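Local coordinates for ribose ABC transporter, substrate binding protein (Conexibacter woesei, PDB 4KQ9) that probably binds a sugar, possibly ribose, outside the cell membrane and delivers it to an ABC transporter for uptake, at residues S13-G16 with F21-R24; A247-G252 with F273-E278. The protein carries 1 engineered substitution. All coordinates share one frame; numbering follows the deposited sequence.

Contact 1 of 2, residues S13-G16 with F21-R24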
loop_
_atom_site.group_PDB
_atom_site.type_symbol
_atom_site.label_atom_id
_atom_site.label_comp_id
_atom_site.label_asym_id
_atom_site.label_seq_id
_atom_site.Cartn_x
_atom_site.Cartn_y
_atom_site.Cartn_z
ATOM N N SER A 13 -2.282 -14.363 -9.220
ATOM C CA SER A 13 -3.318 -13.608 -9.835
ATOM C C SER A 13 -3.322 -12.170 -9.375
ATOM O O SER A 13 -3.633 -11.873 -8.191
ATOM C CB SER A 13 -4.687 -14.206 -9.538
ATOM O OG SER A 13 -5.684 -13.191 -9.677
ATOM N N THR A 14 -2.941 -11.289 -10.323
ATOM C CA THR A 14 -2.962 -9.860 -10.101
ATOM C C THR A 14 -3.772 -9.164 -11.229
ATOM O O THR A 14 -4.538 -9.830 -11.993
ATOM C CB THR A 14 -1.544 -9.325 -9.843
ATOM O OG1 THR A 14 -1.613 -7.968 -9.364
ATOM C CG2 THR A 14 -0.632 -9.426 -11.052
ATOM N N PHE A 15 -3.707 -7.837 -11.249
ATOM C CA PHE A 15 -4.470 -7.041 -12.204
ATOM C C PHE A 15 -3.636 -5.807 -12.563
ATOM O O PHE A 15 -2.586 -5.531 -11.934
ATOM C CB PHE A 15 -5.845 -6.673 -11.634
ATOM C CG PHE A 15 -5.781 -5.852 -10.379
ATOM C CD1 PHE A 15 -5.737 -4.449 -10.443
ATOM C CD2 PHE A 15 -5.725 -6.474 -9.129
ATOM C CE1 PHE A 15 -5.671 -3.696 -9.296
ATOM C CE2 PHE A 15 -5.635 -5.709 -7.978
ATOM C CZ PHE A 15 -5.616 -4.334 -8.065
ATOM N N GLY A 16 -4.069 -5.105 -13.611
ATOM C CA GLY A 16 -3.439 -3.845 -14.002
ATOM C C GLY A 16 -2.027 -3.964 -14.548
ATOM O O GLY A 16 -1.031 -3.689 -13.833
ATOM N N PHE A 21 2.824 -0.295 -8.983
ATOM C CA PHE A 21 2.939 -0.985 -7.681
ATOM C C PHE A 21 2.826 -2.512 -7.884
ATOM O O PHE A 21 3.652 -3.249 -7.430
ATOM C CB PHE A 21 1.856 -0.452 -6.780
ATOM C CG PHE A 21 1.783 -1.138 -5.439
ATOM C CD1 PHE A 21 2.731 -0.852 -4.448
ATOM C CD2 PHE A 21 0.785 -2.061 -5.176
ATOM C CE1 PHE A 21 2.643 -1.476 -3.196
ATOM C CE2 PHE A 21 0.699 -2.676 -3.924
ATOM C CZ PHE A 21 1.654 -2.364 -2.946
ATOM N N PHE A 22 1.809 -2.957 -8.609
ATOM C CA PHE A 22 1.585 -4.409 -8.873
ATOM C C PHE A 22 2.568 -4.998 -9.829
ATOM O O PHE A 22 3.027 -6.140 -9.640
ATOM C CB PHE A 22 0.141 -4.690 -9.274
ATOM C CG PHE A 22 -0.840 -4.317 -8.207
ATOM C CD1 PHE A 22 -1.032 -5.136 -7.111
ATOM C CD2 PHE A 22 -1.534 -3.117 -8.272
ATOM C CE1 PHE A 22 -1.871 -4.762 -6.084
ATOM C CE2 PHE A 22 -2.384 -2.729 -7.244
ATOM C CZ PHE A 22 -2.584 -3.573 -6.162
ATOM N N ASN A 23 3.050 -4.193 -10.777
ATOM C CA ASN A 23 4.168 -4.611 -11.558
ATOM C C ASN A 23 5.366 -4.926 -10.677
ATOM O O ASN A 23 6.022 -5.918 -10.908
ATOM C CB ASN A 23 4.514 -3.588 -12.675
ATOM C CG ASN A 23 3.531 -3.650 -13.837
ATOM O OD1 ASN A 23 2.972 -4.684 -14.123
ATOM N ND2 ASN A 23 3.295 -2.519 -14.491
ATOM N N ARG A 24 5.643 -4.117 -9.647
ATOM C CA ARG A 24 6.823 -4.315 -8.829
ATOM C C ARG A 24 6.654 -5.527 -7.915
ATOM O O ARG A 24 7.619 -6.215 -7.599
ATOM C CB ARG A 24 7.164 -3.064 -7.974
ATOM C CG ARG A 24 8.112 -2.054 -8.669
ATOM C CD ARG A 24 8.762 -1.034 -7.707
ATOM N NE ARG A 24 7.824 -0.437 -6.719
ATOM C CZ ARG A 24 6.908 0.511 -6.973
ATOM N NH1 ARG A 24 6.777 1.010 -8.207
ATOM N NH2 ARG A 24 6.122 0.976 -5.995
#

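Contact 2 of 2, residues A247-G252 with F273-E278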
loop_
_atom_site.group_PDB
_atom_site.type_symbol
_atom_site.label_atom_id
_atom_site.label_comp_id
_atom_site.label_asym_id
_atom_site.label_seq_id
_atom_site.Cartn_x
_atom_site.Cartn_y
_atom_site.Cartn_z
ATOM N N ALA A 247 6.808 -2.733 -2.405
ATOM C CA ALA A 247 6.117 -3.665 -3.309
ATOM C C ALA A 247 6.994 -4.829 -3.675
ATOM O O ALA A 247 6.562 -6.002 -3.690
ATOM C CB ALA A 247 5.711 -2.934 -4.549
ATOM N N TYR A 248 8.244 -4.537 -3.990
ATOM C CA TYR A 248 9.185 -5.586 -4.379
ATOM C C TYR A 248 9.394 -6.636 -3.277
ATOM O O TYR A 248 9.387 -7.864 -3.540
ATOM C CB TYR A 248 10.540 -4.962 -4.765
ATOM C CG TYR A 248 11.470 -5.978 -5.438
ATOM C CD1 TYR A 248 11.411 -6.206 -6.792
ATOM C CD2 TYR A 248 12.414 -6.670 -4.699
ATOM C CE1 TYR A 248 12.274 -7.133 -7.410
ATOM C CE2 TYR A 248 13.268 -7.577 -5.297
ATOM C CZ TYR A 248 13.170 -7.803 -6.644
ATOM O OH TYR A 248 14.028 -8.690 -7.214
ATOM N N GLU A 249 9.605 -6.167 -2.046
ATOM C CA GLU A 249 9.720 -7.041 -0.918
ATOM C C GLU A 249 8.458 -7.840 -0.624
ATOM O O GLU A 249 8.558 -9.001 -0.171
ATOM C CB GLU A 249 10.112 -6.226 0.291
ATOM C CG GLU A 249 10.741 -7.043 1.397
ATOM C CD GLU A 249 11.556 -6.227 2.439
ATOM O OE1 GLU A 249 11.700 -4.951 2.393
ATOM O OE2 GLU A 249 12.124 -6.929 3.318
ATOM N N GLN A 250 7.278 -7.225 -0.787
ATOM C CA GLN A 250 6.068 -7.928 -0.579
ATOM C C GLN A 250 6.046 -9.221 -1.429
ATOM O O GLN A 250 5.610 -10.296 -0.960
ATOM C CB GLN A 250 4.847 -7.080 -0.902
ATOM C CG GLN A 250 4.636 -5.926 0.071
ATOM C CD GLN A 250 3.186 -5.460 0.119
ATOM O OE1 GLN A 250 2.282 -6.271 0.087
ATOM N NE2 GLN A 250 2.969 -4.183 0.200
ATOM N N GLY A 251 6.405 -9.065 -2.690
ATOM C CA GLY A 251 6.388 -10.187 -3.648
ATOM C C GLY A 251 7.318 -11.304 -3.240
ATOM O O GLY A 251 6.918 -12.451 -3.267
ATOM N N GLY A 252 8.499 -10.948 -2.750
ATOM C CA GLY A 252 9.472 -11.924 -2.260
ATOM C C GLY A 252 8.970 -12.658 -1.023
ATOM O O GLY A 252 9.105 -13.857 -0.884
ATOM N N PHE A 273 2.684 -8.648 8.412
ATOM C CA PHE A 273 2.879 -7.252 8.075
ATOM C C PHE A 273 4.246 -7.146 7.414
ATOM O O PHE A 273 5.212 -7.716 7.893
ATOM C CB PHE A 273 2.876 -6.404 9.330
ATOM C CG PHE A 273 1.597 -6.432 10.079
ATOM C CD1 PHE A 273 0.420 -6.059 9.492
ATOM C CD2 PHE A 273 1.574 -6.818 11.406
ATOM C CE1 PHE A 273 -0.789 -6.056 10.217
ATOM C CE2 PHE A 273 0.377 -6.809 12.144
ATOM C CZ PHE A 273 -0.812 -6.409 11.559
ATOM N N THR A 274 4.287 -6.479 6.255
ATOM C CA THR A 274 5.461 -6.274 5.476
ATOM C C THR A 274 6.055 -4.911 5.798
ATOM O O THR A 274 5.341 -4.063 6.209
ATOM C CB THR A 274 5.111 -6.425 3.965
ATOM O OG1 THR A 274 3.927 -5.690 3.631
ATOM C CG2 THR A 274 4.806 -7.904 3.660
ATOM N N PRO A 275 7.352 -4.740 5.611
ATOM C CA PRO A 275 8.035 -3.512 5.936
ATOM C C PRO A 275 7.522 -2.313 5.138
ATOM O O PRO A 275 7.054 -2.436 4.031
ATOM C CB PRO A 275 9.498 -3.784 5.607
ATOM C CG PRO A 275 9.620 -5.140 5.168
ATOM C CD PRO A 275 8.245 -5.723 5.019
ATOM N N VAL A 276 7.500 -1.174 5.802
ATOM C CA VAL A 276 7.289 0.120 5.148
ATOM C C VAL A 276 8.478 1.015 5.518
ATOM O O VAL A 276 9.097 0.782 6.574
ATOM C CB VAL A 276 5.971 0.779 5.580
ATOM C CG1 VAL A 276 4.785 -0.095 5.305
ATOM C CG2 VAL A 276 5.962 1.258 7.038
ATOM N N ILE A 277 8.806 1.963 4.644
ATOM C CA ILE A 277 9.931 2.856 4.797
ATOM C C ILE A 277 9.477 4.299 4.565
ATOM O O ILE A 277 8.900 4.580 3.525
ATOM C CB ILE A 277 11.083 2.548 3.843
ATOM C CG1 ILE A 277 11.673 1.186 4.169
ATOM C CG2 ILE A 277 12.188 3.548 4.061
ATOM C CD1 ILE A 277 12.834 0.730 3.342
ATOM N N GLU A 278 9.695 5.155 5.543
ATOM C CA GLU A 278 9.448 6.613 5.465
ATOM C C GLU A 278 10.609 7.342 4.808
ATOM O O GLU A 278 11.810 7.078 5.123
ATOM C CB GLU A 278 9.393 7.216 6.874
ATOM C CG GLU A 278 8.379 6.614 7.779
ATOM C CD GLU A 278 8.524 7.091 9.237
ATOM O OE1 GLU A 278 8.444 8.315 9.520
ATOM O OE2 GLU A 278 8.709 6.221 10.122
#

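Contact 1 of 2, residues S13-G16 with F21-R24
F15 lays the far end of its ring over one face of the F22 ring. Strand 9-15, helix 20-35 and strand 39-45 form a beta-alpha-beta unit of the periplasmic binding protein fold, and this contact lies where its first strand turns into its helix. The two rings meet obliquely, with centroids 4.6 Å apart and planes at 44°. F15 CZ does most of the touching, and it sits 3.7 Å from F22 CZ. CG of F15 stands between its backbone N and carbonyl carbon (chi1 61°), and the ring end comes nearer to F22 than CB does. F21 CD2 covers the opposite face of the F22 ring near its centre, so F22 is held from both sides. A bound glycerol, probably from the crystallisation liquor, lies near F22. T14 approaches the root of F22 rather than its tip. T14 OG1 is 3.7 Å from both F22 CB and F22 CD1, is buried by the contact and has no polar partner in the model. T14 also touches I42 and T44 of strand 39-45. N23 turns its amide nitrogen to the carbonyl oxygen of A17, while N23 OD1 stays 4.1 Å from G16 O.

Contact 2 of 2, residues A247-G252 with F273-E278
E249 is the first residue of 247-252 to reach 273-278, and its carboxylate lies against the ring of P275. CG of E249 is anti to the backbone N (chi1 -159°), and the rest of the chain runs out extended to the proline. P275 CG comes nearest. P275 CG is 3.5 Å from E249 OE1 and 3.6 Å from E249 OE2, so it faces both oxygens. The E249 backbone is hydrogen-bonded to C296, whose disulfide with C246 ties helix 291-297 to the residue just before helix 247-264. The segment 273-278 links the two lobes of this periplasmic binding protein fold, running from edge strand 271-273 of the six-stranded parallel sheet into strand 277-280, which pairs antiparallel with strand 241-244. Q250, next along the helix, meets T274. In both pairs one side chain lies across the other. T274 OG1 sits 3.6 Å from Q250 CG and 3.6 Å from Q250 CD, a packing contact. Q250 NE2 instead donates to the carbonyl oxygen of Q245, just before the helix. T274 O is hydrogen-bonded to a bound glycerol, probably from the crystallisation liquor, and the T274 backbone also bonds to G109.

Overall arrangement
Contact 1 comes first along the chain and closes before contact 2 opens. Their centres are about 14 Å apart. Strand 9-15 of contact 1 and strand 271-273, which leads into contact 2, belong to the same six-stranded parallel sheet, and 271-273 is one of its two edge strands. Contact 1 lies within the lobe built on that sheet, while contact 2 joins that lobe to a segment crossing between lobes. Helices 20-35 and 247-264 join the two contacts directly. R24 CB lies 3.7 Å from A247 CB, and F21 CZ lies 3.9 Å from Q250 NE2. R24 also forms a salt bridge with E297. Glycerol near both, though probably from crystallisation, would fit the expected sugar-binding cleft.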